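Local coordinates for phosphotransferase (Brucella abortus, PDB 4QPK), which acts as a homodimeric histidine phosphotransferase in the phosphorelay that controls growth, division and intracellular survival of the bacterium inside mammalian host cells, at residues P193-L198 / Y217-A222; S88-S93 / A122-R127; L96-I101 / L149-L154. One frame throughout, in Å; residues are numbered along the deposited sequence.

Contact 1 (P193-L198 / Y217-A222)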
ATOM      1  N   PRO B 193       1.159   3.491  23.729  1.00 30.73           N
ATOM      2  CA  PRO B 193       2.262   4.322  24.228  1.00 31.04           C
ATOM      3  C   PRO B 193       2.868   5.258  23.177  1.00 28.54           C
ATOM      4  O   PRO B 193       3.182   6.402  23.495  1.00 29.97           O
ATOM      5  CB  PRO B 193       3.298   3.282  24.679  1.00 34.17           C
ATOM      6  CG  PRO B 193       2.508   2.061  24.968  1.00 40.64           C
ATOM      7  CD  PRO B 193       1.399   2.058  23.961  1.00 31.75           C
ATOM      8  N   LYS B 194       3.027   4.775  21.947  1.00 29.92           N
ATOM      9  CA  LYS B 194       3.608   5.588  20.886  1.00 28.36           C
ATOM     10  C   LYS B 194       2.684   6.749  20.534  1.00 30.10           C
ATOM     11  O   LYS B 194       3.135   7.867  20.303  1.00 30.57           O
ATOM     12  CB  LYS B 194       3.890   4.735  19.639  1.00 29.38           C
ATOM     13  N   PHE B 195       1.384   6.482  20.496  1.00 25.49           N
ATOM     14  CA  PHE B 195       0.429   7.541  20.226  1.00 23.16           C
ATOM     15  C   PHE B 195       0.448   8.565  21.368  1.00 23.96           C
ATOM     16  O   PHE B 195       0.467   9.768  21.124  1.00 23.90           O
ATOM     17  CB  PHE B 195      -0.982   6.973  20.038  1.00 23.37           C
ATOM     18  CG  PHE B 195      -2.003   8.012  19.690  1.00 23.89           C
ATOM     19  CD1 PHE B 195      -2.044   8.558  18.417  1.00 22.90           C
ATOM     20  CD2 PHE B 195      -2.910   8.465  20.636  1.00 24.83           C
ATOM     21  CE1 PHE B 195      -2.971   9.530  18.088  1.00 25.82           C
ATOM     22  CE2 PHE B 195      -3.835   9.439  20.318  1.00 25.05           C
ATOM     23  CZ  PHE B 195      -3.871   9.972  19.038  1.00 27.82           C
ATOM     24  N   LEU B 196       0.438   8.079  22.604  1.00 27.27           N
ATOM     25  CA  LEU B 196       0.435   8.960  23.772  1.00 25.92           C
ATOM     26  C   LEU B 196       1.648   9.888  23.730  1.00 25.71           C
ATOM     27  O   LEU B 196       1.525  11.107  23.868  1.00 27.51           O
ATOM     28  CB  LEU B 196       0.422   8.140  25.062  1.00 27.89           C
ATOM     29  CG  LEU B 196       0.198   8.907  26.369  1.00 31.64           C
ATOM     30  CD1 LEU B 196      -1.169   9.588  26.392  1.00 37.56           C
ATOM     31  CD2 LEU B 196       0.354   7.970  27.555  1.00 36.06           C
ATOM     32  N   GLU B 197       2.806   9.285  23.489  1.00 30.39           N
ATOM     33  CA  GLU B 197       4.073   9.992  23.332  1.00 30.44           C
ATOM     34  C   GLU B 197       4.030  11.110  22.290  1.00 26.77           C
ATOM     35  O   GLU B 197       4.293  12.273  22.594  1.00 24.34           O
ATOM     36  CB  GLU B 197       5.147   8.972  22.941  1.00 32.04           C
ATOM     37  CG  GLU B 197       6.545   9.514  22.780  1.00 38.91           C
ATOM     38  CD  GLU B 197       7.517   8.420  22.364  1.00 49.72           C
ATOM     39  OE1 GLU B 197       7.103   7.513  21.609  1.00 49.57           O
ATOM     40  OE2 GLU B 197       8.687   8.458  22.796  1.00 54.56           O
ATOM     41  N   LEU B 198       3.683  10.753  21.057  1.00 27.13           N
ATOM     42  CA  LEU B 198       3.634  11.722  19.970  1.00 24.18           C
ATOM     43  C   LEU B 198       2.568  12.797  20.195  1.00 23.43           C
ATOM     44  O   LEU B 198       2.792  13.978  19.921  1.00 26.65           O
ATOM     45  CB  LEU B 198       3.385  11.007  18.645  1.00 23.50           C
ATOM     46  CG  LEU B 198       4.519  10.082  18.226  1.00 29.46           C
ATOM     47  CD1 LEU B 198       4.094   9.206  17.050  1.00 29.73           C
ATOM     48  CD2 LEU B 198       5.752  10.912  17.888  1.00 29.18           C
ATOM     49  N   TYR B 217       0.880   9.273  11.508  1.00 16.25           N
ATOM     50  CA  TYR B 217       0.011   9.663  10.404  1.00 17.34           C
ATOM     51  C   TYR B 217      -1.331  10.210  10.891  1.00 19.20           C
ATOM     52  O   TYR B 217      -1.876  11.174  10.324  1.00 17.06           O
ATOM     53  CB  TYR B 217      -0.202   8.452   9.492  1.00 15.83           C
ATOM     54  CG  TYR B 217      -0.989   8.710   8.215  1.00 15.75           C
ATOM     55  CD1 TYR B 217      -0.544   9.610   7.259  1.00 17.53           C
ATOM     56  CD2 TYR B 217      -2.163   8.006   7.954  1.00 16.21           C
ATOM     57  CE1 TYR B 217      -1.262   9.823   6.090  1.00 17.82           C
ATOM     58  CE2 TYR B 217      -2.885   8.215   6.787  1.00 15.64           C
ATOM     59  CZ  TYR B 217      -2.429   9.120   5.857  1.00 17.25           C
ATOM     60  OH  TYR B 217      -3.157   9.312   4.702  1.00 18.44           O
ATOM     61  N   THR B 218      -1.866   9.587  11.934  1.00 16.92           N
ATOM     62  CA  THR B 218      -3.126  10.032  12.524  1.00 16.28           C
ATOM     63  C   THR B 218      -3.022  11.494  12.980  1.00 16.93           C
ATOM     64  O   THR B 218      -3.888  12.318  12.678  1.00 17.03           O
ATOM     65  CB  THR B 218      -3.520   9.142  13.721  1.00 18.11           C
ATOM     66  OG1 THR B 218      -3.631   7.772  13.289  1.00 16.94           O
ATOM     67  CG2 THR B 218      -4.851   9.603  14.317  1.00 18.13           C
ATOM     68  N   LEU B 219      -1.937  11.810  13.680  1.00 18.04           N
ATOM     69  CA  LEU B 219      -1.715  13.168  14.181  1.00 20.28           C
ATOM     70  C   LEU B 219      -1.483  14.141  13.027  1.00 18.52           C
ATOM     71  O   LEU B 219      -1.942  15.280  13.061  1.00 21.16           O
ATOM     72  CB  LEU B 219      -0.528  13.181  15.147  1.00 19.99           C
ATOM     73  CG  LEU B 219      -0.793  12.379  16.425  1.00 23.18           C
ATOM     74  CD1 LEU B 219       0.498  12.080  17.151  1.00 21.69           C
ATOM     75  CD2 LEU B 219      -1.772  13.106  17.350  1.00 26.29           C
ATOM     76  N   LEU B 220      -0.773  13.682  11.999  1.00 18.99           N
ATOM     77  CA  LEU B 220      -0.520  14.499  10.824  1.00 17.50           C
ATOM     78  C   LEU B 220      -1.824  14.874  10.113  1.00 19.16           C
ATOM     79  O   LEU B 220      -1.995  16.020   9.675  1.00 20.12           O
ATOM     80  CB  LEU B 220       0.407  13.750   9.859  1.00 18.21           C
ATOM     81  CG  LEU B 220       1.035  14.504   8.696  1.00 31.25           C
ATOM     82  CD1 LEU B 220       1.978  15.575   9.225  1.00 36.89           C
ATOM     83  CD2 LEU B 220       1.786  13.524   7.808  1.00 30.54           C
ATOM     84  N   LEU B 221      -2.741  13.914  10.011  1.00 15.99           N
ATOM     85  CA  LEU B 221      -4.037  14.165   9.394  1.00 17.23           C
ATOM     86  C   LEU B 221      -4.839  15.170  10.218  1.00 15.89           C
ATOM     87  O   LEU B 221      -5.457  16.072   9.670  1.00 19.20           O
ATOM     88  CB  LEU B 221      -4.837  12.860   9.235  1.00 18.06           C
ATOM     89  CG  LEU B 221      -4.336  11.867   8.189  1.00 16.33           C
ATOM     90  CD1 LEU B 221      -5.069  10.539   8.374  1.00 16.40           C
ATOM     91  CD2 LEU B 221      -4.551  12.405   6.788  1.00 18.58           C
ATOM     92  N   ALA B 222      -4.793  15.022  11.541  1.00 18.16           N
ATOM     93  CA  ALA B 222      -5.520  15.927  12.421  1.00 20.30           C
ATOM     94  C   ALA B 222      -5.001  17.353  12.234  1.00 20.89           C
ATOM     95  O   ALA B 222      -5.781  18.289  12.123  1.00 23.98           O
ATOM     96  CB  ALA B 222      -5.379  15.495  13.868  1.00 20.06           C
TER
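Phe-195 holds CG anti to its backbone N (chi1 -177°), which carries the far end of the ring over to Leu-219 although its CB does not point straight at the opposite helix. Leu-219 has CG anti to its own carbonyl carbon (chi1 -65°) and sends its two methyl groups to different partners, an instance of one branched side chain filling the gap between two helices. The CD2 branch meets the ring obliquely, with Leu-219 CD2 3.8 Å from Phe-195 CE1 and 4.1 Å from Phe-195 CZ, and Thr-218 CG2 touches the same corner at 4.2 Å from Phe-195 CE1. The CD1 branch goes to Leu-198, where Leu-219 CD1 lies 3.4 Å from Leu-198 CB, tighter than an ordinary carbon contact. No hydrogen bond spans the interface; the segments meet through apolar groups of residues that are mostly buried, and the hydroxyl of Thr-218 is turned back to the carbonyl of Gln-214 in its own helix. The segment axes approach to 10.8 Å at their closest, with a crossing angle of -38°. Both helices belong to the C-terminal domain, which resembles the catalytic and ATP-binding domain of histidine kinases but lacks regions needed to bind ATP. Strand 229-233 underlies the contact, giving Ile-229 and Ile-231 to Phe-195. Helix 144-160 packs against 217-222 through Asn-152, and Leu-44 of the second subunit reaches Tyr-217, Leu-220 and Leu-221.

Contact 2 (S88-S93 / A122-R127). With NA (sodium ion), chain E.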
ATOM      1  N   SER B  88      -9.720 -16.270   4.446  1.00 15.24           N
ATOM      2  CA  SER B  88      -8.455 -15.550   4.374  1.00 13.45           C
ATOM      3  C   SER B  88      -8.500 -14.511   3.250  1.00 16.65           C
ATOM      4  O   SER B  88      -7.951 -13.413   3.387  1.00 14.85           O
ATOM      5  CB  SER B  88      -7.304 -16.517   4.163  1.00 15.31           C
ATOM      6  OG  SER B  88      -7.239 -17.455   5.249  1.00 17.77           O
ATOM      7  N   ALA B  89      -9.123 -14.875   2.132  1.00 16.39           N
ATOM      8  CA  ALA B  89      -9.313 -13.909   1.045  1.00 14.17           C
ATOM      9  C   ALA B  89     -10.236 -12.771   1.484  1.00 17.41           C
ATOM     10  O   ALA B  89     -10.020 -11.607   1.119  1.00 14.82           O
ATOM     11  CB  ALA B  89      -9.860 -14.605  -0.215  1.00 15.38           C
ATOM     12  N   ARG B  90     -11.273 -13.097   2.251  1.00 16.00           N
ATOM     13  CA  ARG B  90     -12.170 -12.053   2.761  1.00 17.86           C
ATOM     14  C   ARG B  90     -11.428 -11.112   3.709  1.00 17.68           C
ATOM     15  O   ARG B  90     -11.625  -9.895   3.670  1.00 16.25           O
ATOM     16  CB  ARG B  90     -13.388 -12.662   3.460  1.00 17.65           C
ATOM     17  CG  ARG B  90     -14.396 -11.609   3.887  1.00 23.30           C
ATOM     18  CD  ARG B  90     -15.676 -12.208   4.459  1.00 35.02           C
ATOM     19  NE  ARG B  90     -16.596 -11.138   4.842  1.00 31.52           N
ATOM     20  CZ  ARG B  90     -17.828 -11.322   5.302  1.00 43.96           C
ATOM     21  NH1 ARG B  90     -18.322 -12.549   5.425  1.00 38.46           N
ATOM     22  NH2 ARG B  90     -18.576 -10.270   5.619  1.00 36.47           N
ATOM     23  N   ASN B  91     -10.570 -11.684   4.545  1.00 16.00           N
ATOM     24  CA  ASN B  91      -9.716 -10.918   5.451  1.00 15.29           C
ATOM     25  C   ASN B  91      -8.790  -9.972   4.679  1.00 15.96           C
ATOM     26  O   ASN B  91      -8.759  -8.776   4.933  1.00 16.49           O
ATOM     27  CB  ASN B  91      -8.917 -11.904   6.310  1.00 18.64           C
ATOM     28  CG  ASN B  91      -8.088 -11.238   7.382  1.00 22.06           C
ATOM     29  OD1 ASN B  91      -7.434 -10.222   7.152  1.00 21.48           O
ATOM     30  ND2 ASN B  91      -8.075 -11.843   8.567  1.00 22.42           N
ATOM     31  N   ALA B  92      -8.075 -10.507   3.699  1.00 14.64           N
ATOM     32  CA  ALA B  92      -7.163  -9.701   2.890  1.00 13.70           C
ATOM     33  C   ALA B  92      -7.916  -8.566   2.184  1.00 13.76           C
ATOM     34  O   ALA B  92      -7.468  -7.408   2.183  1.00 15.37           O
ATOM     35  CB  ALA B  92      -6.452 -10.587   1.867  1.00 13.88           C
ATOM     36  N   SER B  93      -9.075  -8.905   1.622  1.00 13.56           N
ATOM     37  CA  SER B  93      -9.897  -7.919   0.906  1.00 14.39           C
ATOM     38  C   SER B  93     -10.323  -6.802   1.847  1.00 16.70           C
ATOM     39  O   SER B  93     -10.234  -5.619   1.499  1.00 16.22           O
ATOM     40  CB  SER B  93     -11.136  -8.586   0.295  1.00 19.26           C
ATOM     41  OG  SER B  93     -11.868  -7.668  -0.522  1.00 22.28           O
ATOM     42  N   ALA B 122     -15.061   0.147   7.317  1.00 14.91           N
ATOM     43  CA  ALA B 122     -14.728  -0.075   8.732  1.00 14.76           C
ATOM     44  C   ALA B 122     -15.477  -1.292   9.294  1.00 16.70           C
ATOM     45  O   ALA B 122     -14.916  -2.093  10.042  1.00 15.11           O
ATOM     46  CB  ALA B 122     -15.042   1.162   9.558  1.00 14.58           C
ATOM     47  N   THR B 123     -16.753  -1.413   8.952  1.00 15.18           N
ATOM     48  CA  THR B 123     -17.556  -2.520   9.470  1.00 17.37           C
ATOM     49  C   THR B 123     -17.003  -3.868   8.997  1.00 17.61           C
ATOM     50  O   THR B 123     -16.878  -4.813   9.778  1.00 16.34           O
ATOM     51  CB  THR B 123     -19.028  -2.350   9.060  1.00 16.70           C
ATOM     52  OG1 THR B 123     -19.501  -1.112   9.602  1.00 17.11           O
ATOM     53  CG2 THR B 123     -19.885  -3.505   9.600  1.00 17.84           C
ATOM     54  N   GLU B 124     -16.638  -3.947   7.724  1.00 15.42           N
ATOM     55  CA  GLU B 124     -16.083  -5.182   7.181  1.00 16.85           C
ATOM     56  C   GLU B 124     -14.695  -5.469   7.790  1.00 16.94           C
ATOM     57  O   GLU B 124     -14.345  -6.626   8.072  1.00 16.97           O
ATOM     58  CB  GLU B 124     -16.009  -5.085   5.649  1.00 16.55           C
ATOM     59  CG  GLU B 124     -15.453  -6.292   4.907  1.00 20.50           C
ATOM     60  CD  GLU B 124     -16.256  -7.565   5.120  1.00 31.73           C
ATOM     61  OE1 GLU B 124     -17.435  -7.489   5.563  1.00 23.69           O
ATOM     62  OE2 GLU B 124     -15.718  -8.646   4.784  1.00 29.41           O
ATOM     63  N   TYR B 125     -13.909  -4.416   7.990  1.00 15.77           N
ATOM     64  CA  TYR B 125     -12.596  -4.553   8.604  1.00 15.94           C
ATOM     65  C   TYR B 125     -12.727  -5.171   9.996  1.00 19.44           C
ATOM     66  O   TYR B 125     -12.004  -6.106  10.336  1.00 16.91           O
ATOM     67  CB  TYR B 125     -11.894  -3.189   8.686  1.00 15.88           C
ATOM     68  CG  TYR B 125     -10.511  -3.204   9.306  1.00 17.00           C
ATOM     69  CD1 TYR B 125      -9.394  -3.472   8.537  1.00 21.26           C
ATOM     70  CD2 TYR B 125     -10.332  -2.926  10.655  1.00 18.40           C
ATOM     71  CE1 TYR B 125      -8.128  -3.472   9.094  1.00 29.84           C
ATOM     72  CE2 TYR B 125      -9.065  -2.932  11.225  1.00 22.78           C
ATOM     73  CZ  TYR B 125      -7.968  -3.201  10.436  1.00 26.35           C
ATOM     74  OH  TYR B 125      -6.701  -3.200  10.991  1.00 29.12           O
ATOM     75  N   PHE B 126     -13.654  -4.655  10.799  1.00 17.47           N
ATOM     76  CA  PHE B 126     -13.737  -5.115  12.190  1.00 19.40           C
ATOM     77  C   PHE B 126     -14.382  -6.482  12.341  1.00 24.03           C
ATOM     78  O   PHE B 126     -14.346  -7.068  13.417  1.00 22.19           O
ATOM     79  CB  PHE B 126     -14.438  -4.079  13.070  1.00 17.78           C
ATOM     80  CG  PHE B 126     -13.504  -3.037  13.576  1.00 17.90           C
ATOM     81  CD1 PHE B 126     -13.225  -1.912  12.825  1.00 18.86           C
ATOM     82  CD2 PHE B 126     -12.843  -3.217  14.792  1.00 22.47           C
ATOM     83  CE1 PHE B 126     -12.325  -0.955  13.283  1.00 21.08           C
ATOM     84  CE2 PHE B 126     -11.943  -2.268  15.262  1.00 25.81           C
ATOM     85  CZ  PHE B 126     -11.682  -1.132  14.501  1.00 25.87           C
ATOM     86  N   ARG B 127     -14.957  -6.995  11.262  1.00 20.56           N
ATOM     87  CA  ARG B 127     -15.325  -8.409  11.227  1.00 28.25           C
ATOM     88  C   ARG B 127     -14.089  -9.287  11.473  1.00 33.43           C
ATOM     89  O   ARG B 127     -14.203 -10.394  12.008  1.00 34.89           O
ATOM     90  CB  ARG B 127     -15.951  -8.761   9.888  1.00 30.25           C
ATOM     91  CG  ARG B 127     -17.370  -8.297   9.722  1.00 37.83           C
ATOM     92  CD  ARG B 127     -18.022  -9.029   8.568  1.00 43.86           C
ATOM     93  NE  ARG B 127     -17.916 -10.478   8.704  1.00 48.54           N
ATOM     94  CZ  ARG B 127     -18.893 -11.263   9.155  1.00 66.25           C
ATOM     95  NH1 ARG B 127     -20.061 -10.739   9.511  1.00 65.41           N
ATOM     96  NH2 ARG B 127     -18.706 -12.574   9.243  1.00 60.03           N
TER
HETATM   97 NA    NA E 301     -13.867  -9.356   6.996  1.00 40.02          NA
HETATM   98  O   HOH W   1     -13.899  -8.558   2.729  1.00 22.59           O
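A side-on arginine-carboxylate salt bridge beside a sodium site joins Arg-90, on the second helix of the histidine phosphotransfer hairpin, to Glu-124 in the kinase-like domain. Arg-90 NE donates to Glu-124 OE2 at 2.6 Å and Arg-90 NH2 to Glu-124 OE1 at 3.0 Å. Both bonds are nearly straight and use the syn lone pairs, and the guanidinium and carboxylate planes lie only 3° apart, so the pair is held flat. The Arg-90 chain runs extended from CG to NE, which carries its guanidinium to the carboxylate, whereas Glu-124 bends at chi2 (61°). Glu-124 OE2 is shared: a water that also donates to Arg-90 O gives it a second hydrogen bond, and the sodium ion sits 3.0 Å from Glu-124 OE2 and equally far from Glu-124 O, long distances consistent with loose coordination. Asn-128 also belongs to the site. Over one face of the Arg-90 guanidinium lies that of Arg-127, stacked with centres 4.0 Å apart; the carboxylate probably eases the gathering of like charges. Around this surface cluster, Glu-124 touches Ala-94 of helix 78-102, Tyr-125 stacks on Phe-98, and Ala-122 packs against helix 144-160 and strand 132-136.

Contact 3 (L96-I101 / L149-L154)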
ATOM      1  N   LEU B  96      -7.412  -4.476   2.584  1.00 13.92           N
ATOM      2  CA  LEU B  96      -7.068  -3.647   1.422  1.00 16.48           C
ATOM      3  C   LEU B  96      -8.109  -2.544   1.192  1.00 16.54           C
ATOM      4  O   LEU B  96      -7.761  -1.396   0.896  1.00 14.72           O
ATOM      5  CB  LEU B  96      -6.892  -4.539   0.184  1.00 14.66           C
ATOM      6  CG  LEU B  96      -5.595  -5.371   0.260  1.00 14.91           C
ATOM      7  CD1 LEU B  96      -5.663  -6.601  -0.674  1.00 18.15           C
ATOM      8  CD2 LEU B  96      -4.334  -4.551  -0.045  1.00 18.92           C
ATOM      9  N   GLN B  97      -9.389  -2.888   1.308  1.00 16.06           N
ATOM     10  CA  GLN B  97     -10.433  -1.878   1.107  1.00 16.59           C
ATOM     11  C   GLN B  97     -10.379  -0.806   2.206  1.00 16.39           C
ATOM     12  O   GLN B  97     -10.595   0.378   1.939  1.00 15.72           O
ATOM     13  CB  GLN B  97     -11.827  -2.520   1.069  1.00 17.28           C
ATOM     14  CG  GLN B  97     -12.099  -3.445  -0.127  1.00 16.76           C
ATOM     15  CD  GLN B  97     -12.028  -2.717  -1.468  1.00 32.30           C
ATOM     16  OE1 GLN B  97     -12.210  -1.507  -1.536  1.00 28.77           O
ATOM     17  NE2 GLN B  97     -11.800  -3.465  -2.541  1.00 38.71           N
ATOM     18  N   PHE B  98     -10.085  -1.218   3.436  1.00 12.82           N
ATOM     19  CA  PHE B  98      -9.970  -0.258   4.521  1.00 16.69           C
ATOM     20  C   PHE B  98      -8.763   0.644   4.276  1.00 17.25           C
ATOM     21  O   PHE B  98      -8.863   1.861   4.366  1.00 15.01           O
ATOM     22  CB  PHE B  98      -9.864  -0.991   5.863  1.00 14.54           C
ATOM     23  CG  PHE B  98      -9.839  -0.081   7.054  1.00 15.69           C
ATOM     24  CD1 PHE B  98      -8.637   0.460   7.494  1.00 16.99           C
ATOM     25  CD2 PHE B  98     -11.009   0.227   7.737  1.00 16.49           C
ATOM     26  CE1 PHE B  98      -8.600   1.306   8.597  1.00 20.37           C
ATOM     27  CE2 PHE B  98     -10.975   1.069   8.855  1.00 18.67           C
ATOM     28  CZ  PHE B  98      -9.759   1.610   9.273  1.00 18.11           C
ATOM     29  N   ALA B  99      -7.642   0.043   3.902  1.00 14.96           N
ATOM     30  CA  ALA B  99      -6.418   0.811   3.650  1.00 15.14           C
ATOM     31  C   ALA B  99      -6.595   1.807   2.500  1.00 14.69           C
ATOM     32  O   ALA B  99      -6.059   2.915   2.554  1.00 16.06           O
ATOM     33  CB  ALA B  99      -5.263  -0.129   3.358  1.00 16.64           C
ATOM     34  N   ARG B 100      -7.361   1.409   1.493  1.00 15.94           N
ATOM     35  CA  ARG B 100      -7.622   2.232   0.310  1.00 17.79           C
ATOM     36  C   ARG B 100      -8.166   3.619   0.681  1.00 19.56           C
ATOM     37  O   ARG B 100      -7.842   4.627   0.034  1.00 17.58           O
ATOM     38  CB  ARG B 100      -8.620   1.489  -0.594  1.00 21.51           C
ATOM     39  CG  ARG B 100      -8.548   1.760  -2.072  1.00 42.91           C
ATOM     40  CD  ARG B 100      -9.570   0.878  -2.791  1.00 37.07           C
ATOM     41  NE  ARG B 100     -10.237   1.535  -3.917  1.00 42.94           N
ATOM     42  CZ  ARG B 100     -11.427   2.133  -3.857  1.00 49.88           C
ATOM     43  NH1 ARG B 100     -12.098   2.196  -2.710  1.00 42.59           N
ATOM     44  NH2 ARG B 100     -11.941   2.689  -4.950  1.00 48.99           N
ATOM     45  N   ILE B 101      -8.994   3.665   1.723  1.00 14.94           N
ATOM     46  CA  ILE B 101      -9.579   4.918   2.193  1.00 16.30           C
ATOM     47  C   ILE B 101      -8.788   5.502   3.369  1.00 17.63           C
ATOM     48  O   ILE B 101      -8.520   6.698   3.384  1.00 21.46           O
ATOM     49  CB  ILE B 101     -11.060   4.725   2.620  1.00 14.03           C
ATOM     50  CG1 ILE B 101     -11.864   4.120   1.466  1.00 17.25           C
ATOM     51  CG2 ILE B 101     -11.695   6.069   3.028  1.00 18.65           C
ATOM     52  CD1 ILE B 101     -13.371   3.981   1.750  1.00 23.49           C
ATOM     53  N   LEU B 149      -8.833  10.859   8.983  1.00 15.30           N
ATOM     54  CA  LEU B 149      -8.551  10.964  10.412  1.00 13.38           C
ATOM     55  C   LEU B 149      -9.476  10.020  11.202  1.00 15.36           C
ATOM     56  O   LEU B 149      -9.017   9.260  12.049  1.00 16.06           O
ATOM     57  CB  LEU B 149      -8.715  12.411  10.896  1.00 16.04           C
ATOM     58  CG  LEU B 149      -8.741  12.576  12.420  1.00 15.76           C
ATOM     59  CD1 LEU B 149      -7.407  12.169  13.026  1.00 17.43           C
ATOM     60  CD2 LEU B 149      -9.085  14.034  12.771  1.00 17.24           C
ATOM     61  N   LEU B 150     -10.771  10.066  10.891  1.00 15.76           N
ATOM     62  CA  LEU B 150     -11.752   9.208  11.545  1.00 17.32           C
ATOM     63  C   LEU B 150     -11.347   7.727  11.475  1.00 16.10           C
ATOM     64  O   LEU B 150     -11.293   7.043  12.499  1.00 17.37           O
ATOM     65  CB  LEU B 150     -13.144   9.434  10.921  1.00 15.68           C
ATOM     66  CG  LEU B 150     -14.294   8.483  11.289  1.00 17.33           C
ATOM     67  CD1 LEU B 150     -14.576   8.492  12.773  1.00 19.54           C
ATOM     68  CD2 LEU B 150     -15.541   8.852  10.491  1.00 21.89           C
ATOM     69  N   LEU B 151     -11.049   7.230  10.278  1.00 16.26           N
ATOM     70  CA  LEU B 151     -10.693   5.823  10.134  1.00 14.37           C
ATOM     71  C   LEU B 151      -9.392   5.493  10.870  1.00 15.35           C
ATOM     72  O   LEU B 151      -9.250   4.413  11.431  1.00 15.58           O
ATOM     73  CB  LEU B 151     -10.576   5.437   8.655  1.00 15.51           C
ATOM     74  CG  LEU B 151     -11.896   5.426   7.885  1.00 15.60           C
ATOM     75  CD1 LEU B 151     -11.617   5.087   6.420  1.00 19.23           C
ATOM     76  CD2 LEU B 151     -12.864   4.408   8.470  1.00 17.96           C
ATOM     77  N   ASN B 152      -8.437   6.419  10.869  1.00 14.27           N
ATOM     78  CA  ASN B 152      -7.195   6.167  11.587  1.00 14.02           C
ATOM     79  C   ASN B 152      -7.386   6.175  13.107  1.00 15.21           C
ATOM     80  O   ASN B 152      -6.690   5.463  13.821  1.00 15.13           O
ATOM     81  CB  ASN B 152      -6.128   7.176  11.174  1.00 15.49           C
ATOM     82  CG  ASN B 152      -5.393   6.731   9.915  1.00 16.53           C
ATOM     83  OD1 ASN B 152      -4.407   5.995   9.992  1.00 17.36           O
ATOM     84  ND2 ASN B 152      -5.898   7.135   8.762  1.00 14.70           N
ATOM     85  N   MET B 153      -8.337   6.961  13.587  1.00 16.69           N
ATOM     86  CA  MET B 153      -8.694   6.932  14.996  1.00 15.95           C
ATOM     87  C   MET B 153      -9.285   5.569  15.388  1.00 19.02           C
ATOM     88  O   MET B 153      -9.144   5.146  16.526  1.00 17.98           O
ATOM     89  CB  MET B 153      -9.684   8.062  15.319  1.00 16.88           C
ATOM     90  CG  MET B 153      -9.035   9.425  15.318  1.00 18.08           C
ATOM     91  SD  MET B 153     -10.187  10.782  15.586  1.00 22.37           S
ATOM     92  CE  MET B 153     -10.625  10.606  17.315  1.00 24.83           C
ATOM     93  N   LEU B 154      -9.951   4.879  14.454  1.00 14.56           N
ATOM     94  CA  LEU B 154     -10.442   3.529  14.753  1.00 16.28           C
ATOM     95  C   LEU B 154      -9.283   2.592  15.034  1.00 17.47           C
ATOM     96  O   LEU B 154      -9.370   1.709  15.886  1.00 16.70           O
ATOM     97  CB  LEU B 154     -11.253   2.963  13.588  1.00 16.77           C
ATOM     98  CG  LEU B 154     -12.382   3.819  13.045  1.00 21.68           C
ATOM     99  CD1 LEU B 154     -13.186   3.009  12.020  1.00 19.46           C
ATOM    100  CD2 LEU B 154     -13.241   4.329  14.180  1.00 20.65           C
TER
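Apolar packing dominates between Leu-151 and the pair Phe-98 and Ile-101, which stand one turn apart on helix 78-102. Leu-151 divides its branches between them: Leu-151 CD1 lies 3.5 Å from Ile-101 CG2, and Leu-151 CD2 lies 3.9 Å from Phe-98 CE2. In Ile-101, CG1 lies anti to the carbonyl carbon (chi1 -55°), which puts CG2 anti to the backbone N and against Leu-151 CD1, so the shorter branch makes the contact. Phe-98 and Leu-151 pass alongside each other, running in opposite directions, and Leu-154 CD1 adds a looser touch at the ring edge, 4.3 Å from Phe-98 CE2. The other contact is a ring edge against a carbonyl. The backbone oxygen Leu-151 O lies near the ring plane, 3.6 Å from Phe-98 CZ, consistent with the weakly positive rim of the ring facing the oxygen. A glycerol molecule, probably from the crystallisation liquor, is also about 4 Å from the Phe-98 side chain. Directional polar bonds belong to the neighbourhood: Asn-152 OD1 bonds to Gln-214, and Asn-152 ND2 bonds to Ala-102 O, tying the same two helices just beyond the contact. With every touching residue buried and no hydrogen bond between them, segments 96-101 and 149-154 meet through apolar packing plus one ring-edge approach to a carbonyl, at a join of the hairpin to the kinase-like domain.

In the fold
Read from the N terminus, helix 43-74 comes first, and helix 78-102 then opens contact 2 at 88-93 and contact 3 at 96-101, two successive sites on one rod. Contact 2 closes at 122-127 and contact 3 only at 149-154, so their loops cross, and both fasten the kinase-like domain to the hairpin. The two touch where Ala-122 meets Leu-154. Contact 1 opens after both have closed, and its loop from 193-198 to 217-222 stays within the kinase-like domain. It abuts contact 3 around Asn-152, but lies about 25 Å from contact 2, centre to centre. All three also reach the second subunit.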